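Local coordinates for TSC1 N-terminal domain (Chaetomium thermophilum, PDB 7A0M), which probably binds phosphoinositides at the lysosomal membrane, so that the TSC complex can move there and regulate mTORC1 signalling, at residues Gln94-Leu99 with Asp119-Ile124; Leu99-Leu104 with Leu145-Val150; Pro268-Ile273 with Pro324-Ile329. All blocks are in the same frame, centred on the assembly; numbering follows the deposited sequence.

How the interactions relate
Interactions 1 and 2 are neighbours, with centres about 10 Å apart; both use helix 89-105 and share L99. Interaction 1 pairs that helix with helix 113-125, interaction 2 with the following helix 142-153, and their segments alternate along the chain. They also touch: a salt bridge joins D97 to R147, and W96 packs on L148, so three helices form one continuous block. Interaction 3 comes later in the chain, between helices 267-278 and 323-333, with its centre about 42 Å from that of interaction 1 and 37 Å from that of interaction 2. The pair and interaction 3 thus lie on opposite sides of the chain's centre, along an elongated all-helical domain.

Interaction 1: Gln94-Leu99 with Asp119-Ile124; sequences QWWDKL and DFTLEI
The indole of W96 turns its pyrrole edge to helix 113-125, where T121 OG1 lies in the ring plane and F120 CD2 sits near that plane beside CD1. The CD1 methyl of I124 meets the same ring obliquely, while the ring of F117, one turn before T121, stacks on the indole. F120 in its turn has I124 CD1 over one face, 3.7 Å above the ring plane and toward the rim.

A single hydrogen bond crosses between the segments: W96 NE1 donates a hydrogen bond to T121 OG1 at 2.9 Å, with an N-H...O angle of 163°. The hydroxyl is also hydrogen-bonded to the backbone carbonyl of F117, so two bonds grip this buried oxygen, and the indole N-H is satisfied in the interior. The apolar remainder gathers at the carbon next to the nitrogen: W96 CD1 is 3.9 Å from I124 CD1 and 4.2 Å from F120 CD2. With CG anti to the backbone N (chi1 -174°), the indole of W96 reaches toward helix 113-125 and brings its N-H to T121. A leucine here would probably leave the T121 hydroxyl without its indole donor and the F117 ring without its stacking partner, opening a gap between the helices.

W144 and L148 of helix 142-153 also touch W96, so the indole joins three helices. The segment axes approach to 11.7 Å, and the CA atoms of W96 and T121 are 7.9 Å apart. The two segments run at 157° to each other, so the consecutive helices 89-105 and 113-125 make an antiparallel hairpin, consistent with the alpha-solenoid architecture of this N-terminal domain of TSC1.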
loop_
_atom_site.group_PDB
_atom_site.type_symbol
_atom_site.label_atom_id
_atom_site.label_comp_id
_atom_site.label_asym_id
_atom_site.label_seq_id
_atom_site.Cartn_x
_atom_site.Cartn_y
_atom_site.Cartn_z
ATOM N N GLN B 94 9.809 -7.167 56.576
ATOM C CA GLN B 94 9.678 -8.360 57.407
ATOM C C GLN B 94 8.230 -8.607 57.806
ATOM O O GLN B 94 7.780 -9.757 57.860
ATOM C CB GLN B 94 10.556 -8.214 58.646
ATOM C CG GLN B 94 12.040 -8.328 58.366
ATOM C CD GLN B 94 12.886 -7.902 59.550
ATOM O OE1 GLN B 94 12.416 -7.869 60.688
ATOM N NE2 GLN B 94 14.137 -7.546 59.279
ATOM N N TRP B 95 7.481 -7.540 58.081
ATOM C CA TRP B 95 6.079 -7.707 58.442
ATOM C C TRP B 95 5.233 -8.008 57.210
ATOM O O TRP B 95 4.359 -8.880 57.252
ATOM C CB TRP B 95 5.573 -6.461 59.165
ATOM C CG TRP B 95 5.927 -6.449 60.619
ATOM C CD1 TRP B 95 6.843 -5.645 61.232
ATOM C CD2 TRP B 95 5.399 -7.305 61.639
ATOM N NE1 TRP B 95 6.903 -5.932 62.573
ATOM C CE2 TRP B 95 6.027 -6.949 62.849
ATOM C CE3 TRP B 95 4.450 -8.332 61.648
ATOM C CZ2 TRP B 95 5.738 -7.583 64.054
ATOM C CZ3 TRP B 95 4.164 -8.959 62.847
ATOM C CH2 TRP B 95 4.806 -8.583 64.033
ATOM N N TRP B 96 5.476 -7.285 56.114
ATOM C CA TRP B 96 4.802 -7.582 54.855
ATOM C C TRP B 96 5.091 -9.011 54.409
ATOM O O TRP B 96 4.183 -9.736 53.984
ATOM C CB TRP B 96 5.221 -6.556 53.801
ATOM C CG TRP B 96 4.489 -6.649 52.494
ATOM C CD1 TRP B 96 3.447 -5.867 52.083
ATOM C CD2 TRP B 96 4.800 -7.510 51.391
ATOM N NE1 TRP B 96 3.057 -6.224 50.814
ATOM C CE2 TRP B 96 3.877 -7.225 50.364
ATOM C CE3 TRP B 96 5.758 -8.507 51.179
ATOM C CZ2 TRP B 96 3.883 -7.902 49.146
ATOM C CZ3 TRP B 96 5.762 -9.177 49.969
ATOM C CH2 TRP B 96 4.831 -8.872 48.968
ATOM N N ASP B 97 6.357 -9.429 54.496
ATOM C CA ASP B 97 6.717 -10.806 54.170
ATOM C C ASP B 97 6.029 -11.791 55.106
ATOM O O ASP B 97 5.605 -12.874 54.684
ATOM C CB ASP B 97 8.238 -10.968 54.256
ATOM C CG ASP B 97 8.739 -12.243 53.605
ATOM O OD1 ASP B 97 7.912 -13.046 53.132
ATOM O OD2 ASP B 97 9.972 -12.450 53.581
ATOM N N LYS B 98 5.906 -11.427 56.382
ATOM C CA LYS B 98 5.307 -12.318 57.368
ATOM C C LYS B 98 3.800 -12.461 57.178
ATOM O O LYS B 98 3.243 -13.531 57.448
ATOM C CB LYS B 98 5.653 -11.808 58.765
ATOM C CG LYS B 98 5.238 -12.673 59.926
ATOM C CD LYS B 98 5.688 -11.999 61.210
ATOM C CE LYS B 98 5.440 -12.864 62.422
ATOM N NZ LYS B 98 6.161 -14.164 62.355
ATOM N N LEU B 99 3.127 -11.407 56.716
ATOM C CA LEU B 99 1.676 -11.417 56.574
ATOM C C LEU B 99 1.193 -11.837 55.190
ATOM O O LEU B 99 -0.017 -12.004 55.007
ATOM C CB LEU B 99 1.101 -10.032 56.891
ATOM C CG LEU B 99 1.401 -9.435 58.267
ATOM C CD1 LEU B 99 0.556 -8.194 58.505
ATOM C CD2 LEU B 99 1.190 -10.455 59.363
ATOM N N ASP B 119 -3.925 -1.994 50.462
ATOM C CA ASP B 119 -3.694 -0.607 50.854
ATOM C C ASP B 119 -2.417 -0.476 51.676
ATOM O O ASP B 119 -1.688 0.514 51.543
ATOM C CB ASP B 119 -4.896 -0.070 51.628
ATOM C CG ASP B 119 -6.123 0.092 50.752
ATOM O OD1 ASP B 119 -5.966 0.480 49.576
ATOM O OD2 ASP B 119 -7.244 -0.166 51.238
ATOM N N PHE B 120 -2.131 -1.463 52.530
ATOM C CA PHE B 120 -0.843 -1.492 53.218
ATOM C C PHE B 120 0.304 -1.543 52.219
ATOM O O PHE B 120 1.315 -0.851 52.386
ATOM C CB PHE B 120 -0.782 -2.685 54.172
ATOM C CG PHE B 120 0.509 -2.785 54.939
ATOM C CD1 PHE B 120 1.040 -1.679 55.582
ATOM C CD2 PHE B 120 1.183 -3.992 55.027
ATOM C CE1 PHE B 120 2.224 -1.772 56.291
ATOM C CE2 PHE B 120 2.366 -4.092 55.735
ATOM C CZ PHE B 120 2.887 -2.981 56.367
ATOM N N THR B 121 0.162 -2.358 51.171
ATOM C CA THR B 121 1.183 -2.417 50.130
ATOM C C THR B 121 1.317 -1.077 49.416
ATOM O O THR B 121 2.433 -0.617 49.146
ATOM C CB THR B 121 0.842 -3.525 49.133
ATOM O OG1 THR B 121 0.806 -4.787 49.812
ATOM C CG2 THR B 121 1.873 -3.580 48.021
ATOM N N LEU B 122 0.189 -0.433 49.106
ATOM C CA LEU B 122 0.230 0.850 48.410
ATOM C C LEU B 122 0.857 1.933 49.281
ATOM O O LEU B 122 1.571 2.805 48.775
ATOM C CB LEU B 122 -1.177 1.254 47.970
ATOM C CG LEU B 122 -1.816 0.366 46.900
ATOM C CD1 LEU B 122 -3.284 0.715 46.708
ATOM C CD2 LEU B 122 -1.057 0.484 45.587
ATOM N N GLU B 123 0.594 1.899 50.589
ATOM C CA GLU B 123 1.181 2.891 51.487
ATOM C C GLU B 123 2.692 2.728 51.577
ATOM O O GLU B 123 3.424 3.719 51.690
ATOM C CB GLU B 123 0.550 2.776 52.874
ATOM C CG GLU B 123 -0.906 3.198 52.939
ATOM C CD GLU B 123 -1.596 2.703 54.195
ATOM O OE1 GLU B 123 -0.984 1.905 54.936
ATOM O OE2 GLU B 123 -2.755 3.099 54.434
ATOM N N ILE B 124 3.178 1.485 51.533
ATOM C CA ILE B 124 4.617 1.240 51.546
ATOM C C ILE B 124 5.271 1.819 50.298
ATOM O O ILE B 124 6.341 2.436 50.366
ATOM C CB ILE B 124 4.893 -0.271 51.671
ATOM C CG1 ILE B 124 4.389 -0.800 53.012
ATOM C CG2 ILE B 124 6.376 -0.561 51.504
ATOM C CD1 ILE B 124 4.493 -2.304 53.138
#

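Interaction 2: Leu99-Leu104 with Leu145-Val150; sequences LLDPVL and LNRLLV
L100 overlaps the guanidinium of R147: its CD2 methyl lies over the centre of one face, 3.7 Å from R147 CZ, and its CB is 3.6 Å from R147 NH2. The two side chains lie alongside one another, pointing opposite ways, leucine carbons against the flat group. The chain of R147 bends at chi2 (-84°) and again at chi3, which folds the guanidinium back over the leucine and turns its edge to D101.

There R147 NH1 donates to D101 OD2 at 3.2 Å in a nearly straight bond (164°), part of a salt bridge. The acceptor is close to the guanidinium plane, but the nitrogen meets OD2 from above the carboxylate plane, and the two flat groups stand steeply to each other. The stronger polar partners of both residues lie outside this pair: D101 OD1 forms a salt bridge with R151, and R147 NE one with D97, one turn before D101. Two arginines of helix 142-153 and two aspartates of helix 89-105 thus interlock, and the closeness of R147 to R151 is probably eased by the carboxylate they share.

The segments run the same way at 31°, with axes 11.8 Å apart, as expected for alternate helices of an up-and-down array: helix 113-125 comes between them in the chain and sends F117 against L100. On the apolar side of the contact L100 CD1 meets L148 CD2 at 4.1 Å. L148 continues this packing onto A176, L177 and F180 of helix 168-183.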
loop_
_atom_site.group_PDB
_atom_site.type_symbol
_atom_site.label_atom_id
_atom_site.label_comp_id
_atom_site.label_asym_id
_atom_site.label_seq_id
_atom_site.Cartn_x
_atom_site.Cartn_y
_atom_site.Cartn_z
ATOM N N LEU B 99 3.127 -11.407 56.716
ATOM C CA LEU B 99 1.676 -11.417 56.574
ATOM C C LEU B 99 1.193 -11.837 55.190
ATOM O O LEU B 99 -0.017 -12.004 55.007
ATOM C CB LEU B 99 1.101 -10.032 56.891
ATOM C CG LEU B 99 1.401 -9.435 58.267
ATOM C CD1 LEU B 99 0.556 -8.194 58.505
ATOM C CD2 LEU B 99 1.190 -10.455 59.363
ATOM N N LEU B 100 2.095 -11.995 54.218
ATOM C CA LEU B 100 1.678 -12.248 52.840
ATOM C C LEU B 100 0.822 -13.506 52.734
ATOM O O LEU B 100 -0.340 -13.452 52.313
ATOM C CB LEU B 100 2.903 -12.350 51.931
ATOM C CG LEU B 100 2.586 -12.623 50.459
ATOM C CD1 LEU B 100 1.686 -11.533 49.894
ATOM C CD2 LEU B 100 3.864 -12.741 49.642
ATOM N N ASP B 101 1.381 -14.652 53.115
ATOM C CA ASP B 101 0.683 -15.928 52.996
ATOM C C ASP B 101 -0.554 -16.010 53.890
ATOM O O ASP B 101 -1.580 -16.542 53.448
ATOM C CB ASP B 101 1.639 -17.085 53.300
ATOM C CG ASP B 101 2.682 -17.273 52.218
ATOM O OD1 ASP B 101 2.369 -16.984 51.047
ATOM O OD2 ASP B 101 3.810 -17.706 52.536
ATOM N N PRO B 102 -0.517 -15.525 55.141
ATOM C CA PRO B 102 -1.768 -15.488 55.920
ATOM C C PRO B 102 -2.871 -14.671 55.268
ATOM O O PRO B 102 -4.042 -15.064 55.326
ATOM C CB PRO B 102 -1.323 -14.880 57.257
ATOM C CG PRO B 102 0.095 -15.273 57.382
ATOM C CD PRO B 102 0.650 -15.210 55.988
ATOM N N VAL B 103 -2.531 -13.540 54.646
ATOM C CA VAL B 103 -3.544 -12.739 53.962
ATOM C C VAL B 103 -4.050 -13.457 52.716
ATOM O O VAL B 103 -5.260 -13.505 52.461
ATOM C CB VAL B 103 -2.984 -11.345 53.625
ATOM C CG1 VAL B 103 -3.867 -10.657 52.597
ATOM C CG2 VAL B 103 -2.874 -10.499 54.885
ATOM N N LEU B 104 -3.139 -14.025 51.923
ATOM C CA LEU B 104 -3.537 -14.681 50.680
ATOM C C LEU B 104 -4.455 -15.869 50.942
ATOM O O LEU B 104 -5.368 -16.143 50.155
ATOM C CB LEU B 104 -2.299 -15.120 49.899
ATOM C CG LEU B 104 -1.480 -13.996 49.262
ATOM C CD1 LEU B 104 -0.305 -14.557 48.477
ATOM C CD2 LEU B 104 -2.358 -13.129 48.372
ATOM N N LEU B 145 8.977 -8.640 44.692
ATOM C CA LEU B 145 8.425 -9.204 43.465
ATOM C C LEU B 145 8.566 -10.722 43.417
ATOM O O LEU B 145 7.629 -11.426 43.019
ATOM C CB LEU B 145 9.117 -8.557 42.267
ATOM C CG LEU B 145 8.700 -7.112 41.992
ATOM C CD1 LEU B 145 9.784 -6.376 41.225
ATOM C CD2 LEU B 145 7.392 -7.083 41.224
ATOM N N ASN B 146 9.733 -11.247 43.806
ATOM C CA ASN B 146 9.951 -12.690 43.742
ATOM C C ASN B 146 8.964 -13.440 44.625
ATOM O O ASN B 146 8.457 -14.500 44.240
ATOM C CB ASN B 146 11.386 -13.038 44.138
ATOM C CG ASN B 146 12.393 -12.677 43.065
ATOM O OD1 ASN B 146 12.043 -12.516 41.896
ATOM N ND2 ASN B 146 13.657 -12.579 43.455
ATOM N N ARG B 147 8.682 -12.910 45.817
ATOM C CA ARG B 147 7.663 -13.514 46.667
ATOM C C ARG B 147 6.300 -13.492 45.991
ATOM O O ARG B 147 5.569 -14.488 46.012
ATOM C CB ARG B 147 7.615 -12.792 48.013
ATOM C CG ARG B 147 8.618 -13.318 49.023
ATOM C CD ARG B 147 8.061 -14.533 49.740
ATOM N NE ARG B 147 7.360 -14.157 50.964
ATOM C CZ ARG B 147 6.336 -14.830 51.478
ATOM N NH1 ARG B 147 5.876 -15.910 50.865
ATOM N NH2 ARG B 147 5.765 -14.416 52.600
ATOM N N LEU B 148 5.946 -12.364 45.374
ATOM C CA LEU B 148 4.684 -12.280 44.649
ATOM C C LEU B 148 4.690 -13.172 43.414
ATOM O O LEU B 148 3.683 -13.819 43.104
ATOM C CB LEU B 148 4.413 -10.830 44.254
ATOM C CG LEU B 148 4.199 -9.819 45.380
ATOM C CD1 LEU B 148 3.922 -8.447 44.798
ATOM C CD2 LEU B 148 3.048 -10.260 46.272
ATOM N N LEU B 149 5.814 -13.210 42.693
ATOM C CA LEU B 149 5.894 -13.996 41.465
ATOM C C LEU B 149 5.720 -15.483 41.744
ATOM O O LEU B 149 4.915 -16.155 41.090
ATOM C CB LEU B 149 7.223 -13.739 40.759
ATOM C CG LEU B 149 7.298 -12.449 39.947
ATOM C CD1 LEU B 149 8.719 -12.189 39.491
ATOM C CD2 LEU B 149 6.359 -12.529 38.761
ATOM N N VAL B 150 6.475 -16.016 42.707
ATOM C CA VAL B 150 6.403 -17.447 43.003
ATOM C C VAL B 150 4.976 -17.854 43.350
ATOM O O VAL B 150 4.476 -18.883 42.882
ATOM C CB VAL B 150 7.389 -17.807 44.132
ATOM C CG1 VAL B 150 6.915 -19.044 44.888
ATOM C CG2 VAL B 150 8.780 -18.035 43.568
#

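Interaction 3: Pro268-Ile273 with Pro324-Ile329; sequences PTLFNI and PEYFTI
Y326 makes the one polar bond between the segments: its OH donates to the backbone carbonyl L270 O at 2.8 Å. The oxygen lies near the plane of the phenol ring, at its hydroxyl end. The approach to the carbonyl is strongly bent, with a C=O...donor angle of 109° and the hydroxyl tilted 28° from the carbonyl plane, as suits a side chain that comes in from the flank of a helix. The bond gives a buried phenol an acceptor and fixes where its oxygen lies.

Helices 267-278 and 323-333 are separated by a long, mostly non-helical and partly unmodelled connection, yet pack together in the Hamartin region of this all-helical domain. The nearest CA atoms, those of L270 and Y326, are 9.6 Å apart. CG of Y326 is anti to the backbone N (chi1 -172°), which sends the ring out toward helix 267-278.

Carbons of L270 crowd the hydroxyl oxygen: L270 CB is 3.4 Å and L270 CD2 3.5 Å from Y326 OH, the leucine crossing the tyrosine at about a right angle. The apolar contact is made by I273, one turn on, which also crosses the tyrosine steeply, its CG2 4.1 Å from Y326 CE2. Helix 242-255 packs on the tyrosine through L249, L252 and V253, and L252 touches L270 too. Ring contacts lie beside the pair: F271 and F327 both meet F338, and F327 also packs on Y383 of the second subunit.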
loop_
_atom_site.group_PDB
_atom_site.type_symbol
_atom_site.label_atom_id
_atom_site.label_comp_id
_atom_site.label_asym_id
_atom_site.label_seq_id
_atom_site.Cartn_x
_atom_site.Cartn_y
_atom_site.Cartn_z
ATOM N N PRO B 268 18.615 -7.548 12.238
ATOM C CA PRO B 268 18.829 -8.875 11.629
ATOM C C PRO B 268 18.137 -9.992 12.388
ATOM O O PRO B 268 17.605 -10.924 11.770
ATOM C CB PRO B 268 20.356 -9.026 11.648
ATOM C CG PRO B 268 20.867 -7.634 11.645
ATOM C CD PRO B 268 19.895 -6.856 12.480
ATOM N N THR B 269 18.129 -9.922 13.719
ATOM C CA THR B 269 17.407 -10.907 14.515
ATOM C C THR B 269 15.901 -10.782 14.307
ATOM O O THR B 269 15.202 -11.784 14.123
ATOM C CB THR B 269 17.761 -10.741 15.992
ATOM O OG1 THR B 269 19.179 -10.857 16.163
ATOM C CG2 THR B 269 17.058 -11.787 16.831
ATOM N N LEU B 270 15.386 -9.549 14.334
ATOM C CA LEU B 270 13.954 -9.333 14.153
ATOM C C LEU B 270 13.488 -9.792 12.775
ATOM O O LEU B 270 12.402 -10.368 12.639
ATOM C CB LEU B 270 13.622 -7.857 14.369
ATOM C CG LEU B 270 13.913 -7.312 15.769
ATOM C CD1 LEU B 270 13.772 -5.798 15.802
ATOM C CD2 LEU B 270 12.993 -7.958 16.795
ATOM N N PHE B 271 14.295 -9.543 11.740
ATOM C CA PHE B 271 13.927 -9.980 10.396
ATOM C C PHE B 271 13.949 -11.500 10.278
ATOM O O PHE B 271 13.077 -12.090 9.632
ATOM C CB PHE B 271 14.863 -9.349 9.365
ATOM C CG PHE B 271 14.754 -7.854 9.276
ATOM C CD1 PHE B 271 13.593 -7.204 9.664
ATOM C CD2 PHE B 271 15.810 -7.097 8.798
ATOM C CE1 PHE B 271 13.490 -5.826 9.581
ATOM C CE2 PHE B 271 15.715 -5.721 8.712
ATOM C CZ PHE B 271 14.553 -5.085 9.104
ATOM N N ASN B 272 14.944 -12.149 10.889
ATOM C CA ASN B 272 15.008 -13.607 10.856
ATOM C C ASN B 272 13.840 -14.240 11.601
ATOM O O ASN B 272 13.360 -15.308 11.203
ATOM C CB ASN B 272 16.336 -14.091 11.437
ATOM C CG ASN B 272 17.509 -13.827 10.512
ATOM O OD1 ASN B 272 17.338 -13.661 9.303
ATOM N ND2 ASN B 272 18.710 -13.789 11.076
ATOM N N ILE B 273 13.381 -13.608 12.684
ATOM C CA ILE B 273 12.213 -14.115 13.399
ATOM C C ILE B 273 10.985 -14.088 12.500
ATOM O O ILE B 273 10.196 -15.041 12.476
ATOM C CB ILE B 273 11.987 -13.311 14.694
ATOM C CG1 ILE B 273 13.087 -13.622 15.712
ATOM C CG2 ILE B 273 10.613 -13.609 15.283
ATOM C CD1 ILE B 273 13.018 -12.771 16.961
ATOM N N PRO B 324 0.691 -11.208 11.217
ATOM C CA PRO B 324 0.387 -9.988 10.444
ATOM C C PRO B 324 0.697 -8.702 11.189
ATOM O O PRO B 324 1.210 -7.750 10.587
ATOM C CB PRO B 324 -1.114 -10.124 10.152
ATOM C CG PRO B 324 -1.377 -11.579 10.204
ATOM C CD PRO B 324 -0.470 -12.117 11.268
ATOM N N GLU B 325 0.396 -8.644 12.488
ATOM C CA GLU B 325 0.725 -7.455 13.269
ATOM C C GLU B 325 2.230 -7.260 13.384
ATOM O O GLU B 325 2.700 -6.122 13.502
ATOM C CB GLU B 325 0.087 -7.547 14.656
ATOM C CG GLU B 325 -1.439 -7.535 14.652
ATOM C CD GLU B 325 -2.048 -8.885 14.310
ATOM O OE1 GLU B 325 -1.298 -9.796 13.902
ATOM O OE2 GLU B 325 -3.281 -9.032 14.444
ATOM N N TYR B 326 3.000 -8.351 13.353
ATOM C CA TYR B 326 4.454 -8.232 13.400
ATOM C C TYR B 326 4.997 -7.626 12.112
ATOM O O TYR B 326 5.922 -6.806 12.147
ATOM C CB TYR B 326 5.081 -9.600 13.666
ATOM C CG TYR B 326 6.571 -9.560 13.919
ATOM C CD1 TYR B 326 7.123 -8.624 14.784
ATOM C CD2 TYR B 326 7.423 -10.468 13.304
ATOM C CE1 TYR B 326 8.485 -8.588 15.022
ATOM C CE2 TYR B 326 8.785 -10.440 13.538
ATOM C CZ TYR B 326 9.311 -9.499 14.398
ATOM O OH TYR B 326 10.666 -9.468 14.632
ATOM N N PHE B 327 4.438 -8.021 10.964
ATOM C CA PHE B 327 4.796 -7.376 9.704
ATOM C C PHE B 327 4.508 -5.882 9.757
ATOM O O PHE B 327 5.321 -5.067 9.305
ATOM C CB PHE B 327 4.036 -8.032 8.547
ATOM C CG PHE B 327 4.406 -7.500 7.185
ATOM C CD1 PHE B 327 3.852 -6.321 6.704
ATOM C CD2 PHE B 327 5.294 -8.191 6.378
ATOM C CE1 PHE B 327 4.191 -5.836 5.454
ATOM C CE2 PHE B 327 5.634 -7.711 5.124
ATOM C CZ PHE B 327 5.081 -6.534 4.663
ATOM N N THR B 328 3.350 -5.507 10.307
ATOM C CA THR B 328 2.962 -4.102 10.353
ATOM C C THR B 328 3.940 -3.278 11.182
ATOM O O THR B 328 4.335 -2.178 10.777
ATOM C CB THR B 328 1.544 -3.974 10.912
ATOM O OG1 THR B 328 0.609 -4.512 9.968
ATOM C CG2 THR B 328 1.199 -2.517 11.185
ATOM N N ILE B 329 4.355 -3.797 12.339
ATOM C CA ILE B 329 5.225 -3.014 13.210
ATOM C C ILE B 329 6.640 -2.945 12.643
ATOM O O ILE B 329 7.320 -1.922 12.787
ATOM C CB ILE B 329 5.201 -3.576 14.647
ATOM C CG1 ILE B 329 5.779 -2.558 15.632
ATOM C CG2 ILE B 329 5.949 -4.900 14.745
ATOM C CD1 ILE B 329 5.007 -1.256 15.677
#